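Phosphate transporter (Thermotoga maritima MSB8, PDB 6L85) probably imports phosphate across the cell membrane by coupling its entry to sodium, as a bacterial relative of the human SLC20 carriers. Local coordinates at residues 151-154 against 155-159. Numbering follows the deposited sequence.
Sequences FVMF and KLISL
Val-152, Lys-155 and Leu-156 meet on one side of a single helical turn, where Lys-155 and Leu-156 lie beside the valine and pass close to its carbonyl oxygen; the nearest approach is from Leu-156 CD1, 3.2 Å from Val-152 O. CG1 of Val-152, set beside its own carbonyl carbon (chi1 178°), lies 4.0 Å from CD1 of Leu-156. Lys-155, three residues on, runs alongside the same valine; bends at chi2 and chi3 fold its chain back, bringing NZ to 3.9 Å from Val-152 CG1, a van der Waals approach in which the amine end of the lysine rests against a methyl group. Elsewhere round the helix, Ser-158, one turn after Phe-154, places OG over a face of its ring, 4.3 Å from Phe-154 CE2. The serine chi1 of -61° turns OG back along the helix, 3.2 Å from Phe-154 O, a bond that remains uncertain because the hydroxyl could also point to a different acceptor. Phe-154 O also accepts a nearly straight bond from Ser-158 N at 3.0 Å (N-H...O 170°). On the buried side, Met-153 CG and Ile-157 CG1 pack loosely at 4.4 Å, while Ile-157 N donates to Met-153 O at 2.9 Å.

With Lys-155 N to Phe-151 O and Leu-156 N to Val-152 O, four i to i+4 backbone bonds run in succession along helix 129-162. Met-153 and Ile-157 are buried against Phe-178 of helix 167-194, and Met-153 and Phe-154 also meet helix 320-339. Leu-156, touching Phe-178 too, bridges to Val-152 and Lys-155 on the surface, where the folded lysine combines aliphatic contact with a probably charged end.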
loop_
_atom_site.group_PDB
_atom_site.type_symbol
_atom_site.label_atom_id
_atom_site.label_comp_id
_atom_site.label_asym_id
_atom_site.label_seq_id
_atom_site.Cartn_x
_atom_site.Cartn_y
_atom_site.Cartn_z
ATOM N N PHE B 151 19.664 -15.163 14.476
ATOM C CA PHE B 151 21.056 -15.603 14.504
ATOM C C PHE B 151 21.575 -15.844 13.088
ATOM O O PHE B 151 22.617 -15.301 12.681
ATOM C CB PHE B 151 21.147 -16.866 15.372
ATOM C CG PHE B 151 22.514 -17.487 15.437
ATOM C CD1 PHE B 151 23.466 -17.015 16.327
ATOM C CD2 PHE B 151 22.838 -18.557 14.620
ATOM C CE1 PHE B 151 24.727 -17.596 16.395
ATOM C CE2 PHE B 151 24.093 -19.145 14.684
ATOM C CZ PHE B 151 25.042 -18.661 15.571
ATOM N N VAL B 152 20.826 -16.615 12.303
ATOM C CA VAL B 152 21.265 -16.937 10.948
ATOM C C VAL B 152 21.368 -15.676 10.106
ATOM O O VAL B 152 22.311 -15.509 9.323
ATOM C CB VAL B 152 20.319 -17.973 10.316
ATOM C CG1 VAL B 152 20.731 -18.280 8.877
ATOM C CG2 VAL B 152 20.302 -19.240 11.165
ATOM N N MET B 153 20.425 -14.748 10.274
ATOM C CA MET B 153 20.425 -13.554 9.446
ATOM C C MET B 153 21.582 -12.630 9.808
ATOM O O MET B 153 22.199 -12.028 8.923
ATOM C CB MET B 153 19.090 -12.825 9.579
ATOM C CG MET B 153 19.079 -11.490 8.872
ATOM S SD MET B 153 17.423 -10.792 8.767
ATOM C CE MET B 153 17.835 -9.209 8.034
ATOM N N PHE B 154 21.888 -12.488 11.100
ATOM C CA PHE B 154 23.034 -11.663 11.461
ATOM C C PHE B 154 24.327 -12.258 10.916
ATOM O O PHE B 154 25.220 -11.523 10.462
ATOM C CB PHE B 154 23.134 -11.482 12.967
ATOM C CG PHE B 154 23.982 -10.312 13.342
ATOM C CD1 PHE B 154 23.591 -9.014 12.976
ATOM C CD2 PHE B 154 25.197 -10.491 14.001
ATOM C CE1 PHE B 154 24.399 -7.910 13.287
ATOM C CE2 PHE B 154 25.999 -9.404 14.324
ATOM C CZ PHE B 154 25.602 -8.109 13.965
ATOM N N LYS B 155 24.428 -13.594 10.914
ATOM C CA LYS B 155 25.557 -14.249 10.245
ATOM C C LYS B 155 25.595 -13.944 8.754
ATOM O O LYS B 155 26.671 -13.709 8.190
ATOM C CB LYS B 155 25.480 -15.771 10.481
ATOM C CG LYS B 155 26.332 -16.645 9.548
ATOM C CD LYS B 155 25.678 -16.990 8.195
ATOM C CE LYS B 155 24.743 -18.168 8.362
ATOM N NZ LYS B 155 24.158 -18.621 7.082
ATOM N N LEU B 156 24.435 -13.966 8.096
ATOM C CA LEU B 156 24.371 -13.585 6.683
ATOM C C LEU B 156 24.867 -12.165 6.461
ATOM O O LEU B 156 25.527 -11.879 5.455
ATOM C CB LEU B 156 22.941 -13.667 6.159
ATOM C CG LEU B 156 22.579 -14.859 5.281
ATOM C CD1 LEU B 156 22.601 -16.075 6.161
ATOM C CD2 LEU B 156 21.209 -14.678 4.583
ATOM N N ILE B 157 24.476 -11.246 7.343
ATOM C CA ILE B 157 24.895 -9.850 7.213
ATOM C C ILE B 157 26.416 -9.752 7.320
ATOM O O ILE B 157 27.079 -9.111 6.493
ATOM C CB ILE B 157 24.205 -8.980 8.281
ATOM C CG1 ILE B 157 22.670 -9.072 8.187
ATOM C CG2 ILE B 157 24.720 -7.548 8.225
ATOM C CD1 ILE B 157 22.081 -8.395 6.992
ATOM N N SER B 158 26.988 -10.392 8.346
ATOM C CA SER B 158 28.443 -10.396 8.520
ATOM C C SER B 158 29.145 -10.953 7.286
ATOM O O SER B 158 30.039 -10.315 6.719
ATOM C CB SER B 158 28.814 -11.209 9.760
ATOM O OG SER B 158 28.224 -10.624 10.911
ATOM N N LEU B 159 28.721 -12.137 6.847
ATOM C CA LEU B 159 29.294 -12.791 5.677
ATOM C C LEU B 159 29.192 -11.923 4.419
ATOM O O LEU B 159 30.159 -11.797 3.660
ATOM C CB LEU B 159 28.556 -14.117 5.479
ATOM C CG LEU B 159 28.874 -15.117 4.379
ATOM C CD1 LEU B 159 28.591 -16.476 4.963
ATOM C CD2 LEU B 159 28.016 -14.913 3.139
#